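SAS-6 (Leishmania major, PDB 4CKM) is a structural protein of the basal-body and centriole cartwheel, whose central ring it probably forms by self-association through the N-terminal domain. Local coordinates at residues 47-50 with 56-59; 127-132 with 136-141; 59-64 with 89-94. All coordinates share one frame; numbering follows the deposited sequence.

Interaction 1 (47-50 with 56-59)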
loop_
_atom_site.group_PDB
_atom_site.type_symbol
_atom_site.label_atom_id
_atom_site.label_comp_id
_atom_site.label_asym_id
_atom_site.label_seq_id
_atom_site.Cartn_x
_atom_site.Cartn_y
_atom_site.Cartn_z
ATOM N N VAL A 47 -14.490 9.626 8.821
ATOM C CA VAL A 47 -14.008 8.329 8.394
ATOM C C VAL A 47 -15.036 7.681 7.500
ATOM O O VAL A 47 -16.213 7.654 7.826
ATOM C CB VAL A 47 -13.716 7.433 9.621
ATOM C CG1 VAL A 47 -13.055 6.117 9.206
ATOM C CG2 VAL A 47 -12.818 8.171 10.617
ATOM N N SER A 48 -14.591 7.138 6.372
ATOM C CA SER A 48 -15.433 6.213 5.607
ATOM C C SER A 48 -15.400 4.842 6.281
ATOM O O SER A 48 -14.358 4.190 6.322
ATOM C CB SER A 48 -14.985 6.111 4.143
ATOM O OG SER A 48 -15.767 5.142 3.458
ATOM N N THR A 49 -16.535 4.438 6.841
ATOM C CA THR A 49 -16.685 3.150 7.515
ATOM C C THR A 49 -17.522 2.180 6.699
ATOM O O THR A 49 -18.524 2.567 6.087
ATOM C CB THR A 49 -17.430 3.299 8.850
ATOM O OG1 THR A 49 -18.686 3.945 8.616
ATOM C CG2 THR A 49 -16.650 4.137 9.799
ATOM N N LYS A 50 -17.137 0.916 6.719
ATOM C CA LYS A 50 -17.957 -0.118 6.118
ATOM C C LYS A 50 -17.684 -1.489 6.699
ATOM O O LYS A 50 -16.558 -1.767 7.128
ATOM C CB LYS A 50 -17.784 -0.132 4.606
ATOM C CG LYS A 50 -16.500 -0.717 4.104
ATOM C CD LYS A 50 -16.457 -0.643 2.594
ATOM C CE LYS A 50 -15.117 -1.130 2.069
ATOM N NZ LYS A 50 -14.569 -0.237 1.012
ATOM N N PRO A 56 -20.226 1.921 2.057
ATOM C CA PRO A 56 -19.712 2.723 3.161
ATOM C C PRO A 56 -20.545 3.938 3.475
ATOM O O PRO A 56 -21.302 4.397 2.618
ATOM C CB PRO A 56 -18.345 3.178 2.652
ATOM C CG PRO A 56 -18.451 3.171 1.178
ATOM C CD PRO A 56 -19.453 2.114 0.818
ATOM N N GLN A 57 -20.369 4.465 4.683
ATOM C CA GLN A 57 -20.807 5.821 5.009
ATOM C C GLN A 57 -19.633 6.599 5.567
ATOM O O GLN A 57 -18.726 6.026 6.166
ATOM C CB GLN A 57 -21.930 5.814 6.035
ATOM C CG GLN A 57 -21.488 5.250 7.361
ATOM C CD GLN A 57 -22.476 5.472 8.485
ATOM O OE1 GLN A 57 -22.905 6.588 8.766
ATOM N NE2 GLN A 57 -22.803 4.398 9.168
ATOM N N VAL A 58 -19.673 7.915 5.395
ATOM C CA VAL A 58 -18.667 8.794 5.950
ATOM C C VAL A 58 -19.269 9.479 7.159
ATOM O O VAL A 58 -20.341 10.066 7.080
ATOM C CB VAL A 58 -18.192 9.818 4.904
ATOM C CG1 VAL A 58 -17.415 10.942 5.551
ATOM C CG2 VAL A 58 -17.334 9.127 3.842
ATOM N N ARG A 59 -18.582 9.377 8.287
ATOM C CA ARG A 59 -19.125 9.813 9.550
ATOM C C ARG A 59 -18.039 10.258 10.522
ATOM O O ARG A 59 -16.897 9.847 10.413
ATOM C CB ARG A 59 -19.962 8.693 10.143
ATOM C CG ARG A 59 -19.166 7.623 10.848
ATOM C CD ARG A 59 -19.874 6.295 10.792
ATOM N NE ARG A 59 -19.905 5.624 12.076
ATOM C CZ ARG A 59 -19.936 4.302 12.250
ATOM N NH1 ARG A 59 -19.878 3.453 11.228
ATOM N NH2 ARG A 59 -19.975 3.822 13.477
#

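Interaction 2 (127-132 with 136-141)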
loop_
_atom_site.group_PDB
_atom_site.type_symbol
_atom_site.label_atom_id
_atom_site.label_comp_id
_atom_site.label_asym_id
_atom_site.label_seq_id
_atom_site.Cartn_x
_atom_site.Cartn_y
_atom_site.Cartn_z
ATOM N N ARG A 127 -4.137 14.686 12.965
ATOM C CA ARG A 127 -4.488 16.060 13.328
ATOM C C ARG A 127 -4.719 16.908 12.077
ATOM O O ARG A 127 -5.623 17.724 12.055
ATOM C CB ARG A 127 -3.425 16.677 14.257
ATOM C CG ARG A 127 -3.457 18.193 14.372
ATOM C CD ARG A 127 -3.176 18.722 15.776
ATOM N NE ARG A 127 -1.967 18.164 16.394
ATOM C CZ ARG A 127 -1.911 17.587 17.596
ATOM N NH1 ARG A 127 -2.995 17.469 18.369
ATOM N NH2 ARG A 127 -0.749 17.130 18.040
ATOM N N ASP A 128 -3.925 16.706 11.035
ATOM C CA ASP A 128 -4.137 17.441 9.800
ATOM C C ASP A 128 -5.453 17.073 9.120
ATOM O O ASP A 128 -6.147 17.917 8.568
ATOM C CB ASP A 128 -2.953 17.259 8.858
ATOM C CG ASP A 128 -1.666 17.877 9.418
ATOM O OD1 ASP A 128 -1.754 18.794 10.269
ATOM O OD2 ASP A 128 -0.559 17.445 9.018
ATOM N N ILE A 129 -5.823 15.811 9.200
ATOM C CA ILE A 129 -7.095 15.386 8.659
ATOM C C ILE A 129 -8.254 15.987 9.461
ATOM O O ILE A 129 -9.245 16.430 8.894
ATOM C CB ILE A 129 -7.180 13.858 8.633
ATOM C CG1 ILE A 129 -6.171 13.308 7.638
ATOM C CG2 ILE A 129 -8.585 13.400 8.277
ATOM C CD1 ILE A 129 -5.993 11.810 7.724
ATOM N N ALA A 130 -8.137 15.970 10.778
ATOM C CA ALA A 130 -9.126 16.598 11.649
ATOM C C ALA A 130 -9.285 18.080 11.332
ATOM O O ALA A 130 -10.391 18.577 11.274
ATOM C CB ALA A 130 -8.728 16.426 13.099
ATOM N N ASP A 131 -8.183 18.775 11.091
ATOM C CA ASP A 131 -8.228 20.221 10.855
ATOM C C ASP A 131 -8.809 20.623 9.510
ATOM O O ASP A 131 -8.936 21.800 9.245
ATOM C CB ASP A 131 -6.823 20.826 10.978
ATOM C CG ASP A 131 -6.316 20.829 12.412
ATOM O OD1 ASP A 131 -7.102 20.525 13.337
ATOM O OD2 ASP A 131 -5.116 21.117 12.613
ATOM N N GLY A 132 -9.154 19.668 8.655
ATOM C CA GLY A 132 -9.553 19.987 7.295
ATOM C C GLY A 132 -8.355 20.344 6.424
ATOM O O GLY A 132 -8.528 20.631 5.239
ATOM N N TYR A 136 -5.110 13.845 2.836
ATOM C CA TYR A 136 -5.277 12.453 3.155
ATOM C C TYR A 136 -6.667 12.210 3.652
ATOM O O TYR A 136 -7.300 13.110 4.146
ATOM C CB TYR A 136 -4.273 12.012 4.241
ATOM C CG TYR A 136 -2.799 12.031 3.835
ATOM C CD1 TYR A 136 -2.403 12.207 2.512
ATOM C CD2 TYR A 136 -1.796 11.839 4.783
ATOM C CE1 TYR A 136 -1.062 12.214 2.156
ATOM C CE2 TYR A 136 -0.457 11.846 4.435
ATOM C CZ TYR A 136 -0.097 12.030 3.121
ATOM O OH TYR A 136 1.231 12.034 2.764
ATOM N N GLU A 137 -7.103 10.963 3.556
ATOM C CA GLU A 137 -8.422 10.528 4.029
ATOM C C GLU A 137 -8.281 9.324 4.940
ATOM O O GLU A 137 -7.262 8.653 4.906
ATOM C CB GLU A 137 -9.285 10.053 2.858
ATOM C CG GLU A 137 -9.720 11.129 1.898
ATOM C CD GLU A 137 -10.479 10.564 0.691
ATOM O OE1 GLU A 137 -10.458 9.333 0.438
ATOM O OE2 GLU A 137 -11.087 11.370 -0.025
ATOM N N LEU A 138 -9.336 9.022 5.684
ATOM C CA LEU A 138 -9.384 7.832 6.527
ATOM C C LEU A 138 -10.518 6.888 6.141
ATOM O O LEU A 138 -11.655 7.314 5.840
ATOM C CB LEU A 138 -9.580 8.212 7.986
ATOM C CG LEU A 138 -8.472 9.060 8.600
ATOM C CD1 LEU A 138 -8.901 9.572 9.969
ATOM C CD2 LEU A 138 -7.193 8.241 8.704
ATOM N N SER A 139 -10.200 5.604 6.201
ATOM C CA SER A 139 -11.139 4.535 5.945
ATOM C C SER A 139 -11.033 3.556 7.101
ATOM O O SER A 139 -9.945 3.368 7.643
ATOM C CB SER A 139 -10.777 3.841 4.649
ATOM O OG SER A 139 -11.661 2.762 4.446
ATOM N N PHE A 140 -12.154 2.981 7.515
ATOM C CA PHE A 140 -12.155 1.946 8.539
ATOM C C PHE A 140 -13.044 0.808 8.092
ATOM O O PHE A 140 -14.251 0.965 8.000
ATOM C CB PHE A 140 -12.613 2.479 9.878
ATOM C CG PHE A 140 -12.367 1.540 11.028
ATOM C CD1 PHE A 140 -11.070 1.176 11.387
ATOM C CD2 PHE A 140 -13.413 1.038 11.759
ATOM C CE1 PHE A 140 -10.827 0.336 12.456
ATOM C CE2 PHE A 140 -13.179 0.173 12.824
ATOM C CZ PHE A 140 -11.885 -0.175 13.172
ATOM N N VAL A 141 -12.428 -0.330 7.782
ATOM C CA VAL A 141 -13.146 -1.485 7.265
ATOM C C VAL A 141 -13.229 -2.574 8.310
ATOM O O VAL A 141 -12.215 -3.091 8.750
ATOM C CB VAL A 141 -12.415 -2.068 6.064
ATOM C CG1 VAL A 141 -13.207 -3.234 5.496
ATOM C CG2 VAL A 141 -12.169 -0.981 5.006
#

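Interaction 3 (59-64 with 89-94)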
loop_
_atom_site.group_PDB
_atom_site.type_symbol
_atom_site.label_atom_id
_atom_site.label_comp_id
_atom_site.label_asym_id
_atom_site.label_seq_id
_atom_site.Cartn_x
_atom_site.Cartn_y
_atom_site.Cartn_z
ATOM N N ARG A 59 -18.582 9.377 8.287
ATOM C CA ARG A 59 -19.125 9.813 9.550
ATOM C C ARG A 59 -18.039 10.258 10.522
ATOM O O ARG A 59 -16.897 9.847 10.413
ATOM C CB ARG A 59 -19.962 8.693 10.143
ATOM C CG ARG A 59 -19.166 7.623 10.848
ATOM C CD ARG A 59 -19.874 6.295 10.792
ATOM N NE ARG A 59 -19.905 5.624 12.076
ATOM C CZ ARG A 59 -19.936 4.302 12.250
ATOM N NH1 ARG A 59 -19.878 3.453 11.228
ATOM N NH2 ARG A 59 -19.975 3.822 13.477
ATOM N N PRO A 60 -18.389 11.121 11.474
ATOM C CA PRO A 60 -17.361 11.618 12.384
ATOM C C PRO A 60 -17.050 10.594 13.467
ATOM O O PRO A 60 -17.963 10.048 14.074
ATOM C CB PRO A 60 -17.982 12.894 12.964
ATOM C CG PRO A 60 -19.461 12.711 12.844
ATOM C CD PRO A 60 -19.726 11.673 11.775
ATOM N N LEU A 61 -15.768 10.303 13.670
ATOM C CA LEU A 61 -15.356 9.382 14.724
ATOM C C LEU A 61 -14.395 10.062 15.664
ATOM O O LEU A 61 -13.619 10.938 15.271
ATOM C CB LEU A 61 -14.702 8.116 14.140
ATOM C CG LEU A 61 -15.581 7.145 13.342
ATOM C CD1 LEU A 61 -14.773 5.969 12.790
ATOM C CD2 LEU A 61 -16.750 6.627 14.178
ATOM N N GLY A 62 -14.453 9.665 16.922
ATOM C CA GLY A 62 -13.446 10.104 17.885
ATOM C C GLY A 62 -12.160 9.308 17.663
ATOM O O GLY A 62 -12.179 8.085 17.481
ATOM N N VAL A 63 -11.038 9.992 17.680
ATOM C CA VAL A 63 -9.793 9.310 17.617
ATOM C C VAL A 63 -8.925 9.772 18.763
ATOM O O VAL A 63 -8.901 10.965 19.096
ATOM C CB VAL A 63 -9.099 9.521 16.264
ATOM C CG1 VAL A 63 -8.597 10.938 16.116
ATOM C CG2 VAL A 63 -7.940 8.554 16.124
ATOM N N TYR A 64 -8.193 8.820 19.342
ATOM C CA TYR A 64 -7.490 9.035 20.596
ATOM C C TYR A 64 -6.164 8.285 20.564
ATOM O O TYR A 64 -6.116 7.088 20.301
ATOM C CB TYR A 64 -8.395 8.534 21.728
ATOM C CG TYR A 64 -7.861 8.624 23.147
ATOM C CD1 TYR A 64 -7.958 9.809 23.882
ATOM C CD2 TYR A 64 -7.317 7.513 23.776
ATOM C CE1 TYR A 64 -7.500 9.884 25.186
ATOM C CE2 TYR A 64 -6.859 7.578 25.083
ATOM C CZ TYR A 64 -6.952 8.761 25.776
ATOM O OH TYR A 64 -6.494 8.819 27.055
ATOM N N PRO A 89 -21.855 3.719 21.894
ATOM C CA PRO A 89 -20.959 3.063 22.851
ATOM C C PRO A 89 -20.377 1.711 22.443
ATOM O O PRO A 89 -19.249 1.429 22.814
ATOM C CB PRO A 89 -21.844 2.885 24.084
ATOM C CG PRO A 89 -22.770 4.046 24.022
ATOM C CD PRO A 89 -23.079 4.208 22.561
ATOM N N PHE A 90 -21.116 0.869 21.725
ATOM C CA PHE A 90 -20.583 -0.459 21.328
ATOM C C PHE A 90 -19.391 -0.325 20.363
ATOM O O PHE A 90 -18.579 -1.266 20.214
ATOM C CB PHE A 90 -21.654 -1.349 20.667
ATOM C CG PHE A 90 -22.889 -1.579 21.510
ATOM C CD1 PHE A 90 -22.934 -2.610 22.446
ATOM C CD2 PHE A 90 -24.025 -0.776 21.345
ATOM C CE1 PHE A 90 -24.074 -2.823 23.213
ATOM C CE2 PHE A 90 -25.164 -0.984 22.111
ATOM C CZ PHE A 90 -25.190 -2.011 23.044
ATOM N N PHE A 91 -19.305 0.834 19.695
ATOM C CA PHE A 91 -18.250 1.107 18.726
ATOM C C PHE A 91 -17.034 1.669 19.428
ATOM O O PHE A 91 -16.951 2.861 19.707
ATOM C CB PHE A 91 -18.727 2.082 17.658
ATOM C CG PHE A 91 -17.827 2.152 16.461
ATOM C CD1 PHE A 91 -16.631 2.868 16.502
ATOM C CD2 PHE A 91 -18.169 1.503 15.286
ATOM C CE1 PHE A 91 -15.811 2.929 15.395
ATOM C CE2 PHE A 91 -17.355 1.587 14.170
ATOM C CZ PHE A 91 -16.174 2.288 14.230
ATOM N N LEU A 92 -16.097 0.777 19.705
ATOM C CA LEU A 92 -14.872 1.116 20.413
ATOM C C LEU A 92 -13.823 0.139 19.955
ATOM O O LEU A 92 -13.947 -1.043 20.239
ATOM C CB LEU A 92 -15.076 0.988 21.917
ATOM C CG LEU A 92 -13.824 0.978 22.804
ATOM C CD1 LEU A 92 -13.000 2.238 22.593
ATOM C CD2 LEU A 92 -14.202 0.830 24.276
ATOM N N PHE A 93 -12.828 0.615 19.204
ATOM C CA PHE A 93 -11.777 -0.255 18.690
ATOM C C PHE A 93 -10.411 0.320 19.071
ATOM O O PHE A 93 -10.214 1.536 19.027
ATOM C CB PHE A 93 -11.844 -0.400 17.172
ATOM C CG PHE A 93 -13.094 -1.052 16.662
ATOM C CD1 PHE A 93 -14.310 -0.366 16.667
ATOM C CD2 PHE A 93 -13.046 -2.319 16.104
ATOM C CE1 PHE A 93 -15.455 -0.960 16.174
ATOM C CE2 PHE A 93 -14.186 -2.923 15.598
ATOM C CZ PHE A 93 -15.393 -2.245 15.625
ATOM N N GLU A 94 -9.473 -0.565 19.405
ATOM C CA GLU A 94 -8.157 -0.166 19.893
ATOM C C GLU A 94 -7.033 -1.004 19.313
ATOM O O GLU A 94 -7.170 -2.203 19.093
ATOM C CB GLU A 94 -8.081 -0.304 21.399
ATOM C CG GLU A 94 -9.019 0.610 22.156
ATOM C CD GLU A 94 -8.852 0.502 23.661
ATOM O OE1 GLU A 94 -8.334 -0.540 24.127
ATOM O OE2 GLU A 94 -9.228 1.466 24.370
#

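Interaction 1 (47-50 with 56-59)
Thr49 and Gln57 lie opposite each other in a hydrogen-bonded pair of the antiparallel beta hairpin formed by strands 39-50 and 57-70, part of the N-terminal head domain of SAS-6. The amide of Thr49 gives its hydrogen to Gln57 O at 2.8 Å, close to straight at 162°, and Gln57 N answers with a bond to Thr49 O at 3.0 Å. Val47 and Arg59 repeat the pattern two residues along: Val47 N bonds Arg59 O at 2.9 Å, and Arg59 N bonds Val47 O. Between these pairs the backbones of Ser48 and Val58 draw together, with the CA of Val58 directed at Val47 O and that of Ser48 at Gln57 O.

The side chains of Thr49, Gln57 and Arg59 share one sheet face. With chi1 at 55°, Thr49 OG1 stands between its own backbone N and carbonyl carbon and faces the partner strand, where Gln57 CG approaches it to 3.3 Å. Arg59 runs across Thr49 at about a right angle; its NH1 lies 2.9 Å from Thr49 OG1, which sits at the guanidinium edge, near its plane. The guanidinium is steadied from outside the hairpin by a salt bridge between NH2 and Asp85. On the other face, Ser48 CB packs on Val58 CG2 at 3.8 Å, while Ser48 OG rests 3.3 Å from Pro56 CB.

Interaction 2 (127-132 with 136-141)
With chi1 at -67° and chi2 at 169°, Ile129 stretches its CG1-CD1 branch away from the helix and sets the terminal methyl between Tyr136 and Leu138. This is a helix-to-strand packing in the SAS-6 head domain, a fold related to that of XRCC4: the last turn of helix 117-130 leans on the start of strand 136-142, and the side chains meet through carbon atoms.

Ile129 CD1 is the atom on which both partners converge. It lies 3.8 Å from Leu138 CG and 3.9 Å from Leu138 CD2, alongside the branch point of that residue, and 3.9 Å from Tyr136 CB. Nearer the helix, Ile129 CG1 sits 3.7 Å from Tyr136 O, against the strand backbone, while the other branch, CG2, comes within 4.2 Å of Leu138 CD1. The side chain of Tyr136 meets Ile129 at about a right angle, and of its atoms CB makes the contact. Its ring leads away from this helix end to lie by Met125 and meet the ring of His168. Leu138, by contrast, points into the buried side of the strand, where Val45, Leu126 and Val157 surround it as well, so the isoleucine methyl forms one part of a larger apolar cluster.

Gly132, with a positive phi of 76°, ends the helix in a Schellman motif; three residues later strand segment 136-141 begins. Ser134 within that connection touches Ile129 and accepts the amide of Tyr136 on its OG. Asp131 N still makes a helical bond to Arg127 O at 2.9 Å, and Gly132 N reaches back to Ile129 O at 3.2 Å as part of the motif.

Interaction 3 (59-64 with 89-94)
Phe91 reaches toward Arg59 and Leu61 across the width of the intervening strand 76-85; the nearest CA atoms of the two segments, those of Leu61 and Phe91, are 9.6 Å apart. From CB, a chi1 of -166° swings CG opposite the backbone N and sends the ring toward strand 57-70. Arg59 NH2 lies over one face of the ring, 4.0 Å from CG and nearest CD2 and CE2, both at 3.5 Å. The guanidinium plane is inclined 60° to the ring, so the two groups are not stacked flat and one terminal nitrogen does the touching. Along the other side of the ring, CE1 meets both methyls of Leu61, with CD2 at 4.0 Å and CD1 at 4.1 Å. At the tip, CZ lies 4.2 Å from Leu61 CD1. The ring face turned away from the arginine is occupied by Phe93, which brings its edge in with CE1 3.6 Å above the ring centre.

Asp85 of strand 76-85, which pairs with that NH2, also touches Phe91 and is likely to fix where the nitrogen sits over the ring. Phe91 is buried between strands: Leu61, itself packed on Val47 of strand 39-50, lies against it, and Phe140 of strand 136-142 also touches the ring.

How the interactions relate
From the N terminus, interaction 1 comes first and closes the hairpin between strands 39-50 and 57-70, with five residues between its two segments. Interaction 3 opens where it ends, on the shared Arg59, and encloses 24 residues, among them strand 76-85. Interaction 2 follows, closing the short connection from helix 117-130 to strand 136-142, three residues between its segments. The contacts run in series, without nesting or crossing. In space they converge: strand 39-50 lies between 57-70 and 136-142, with Ser48 bonded to the backbone of Leu138 and Phe140. Leu61 packs on Val47, and Phe140 on Phe91 and Phe93, so the hairpin, the helix-backed strand and strand 88-98 share one core.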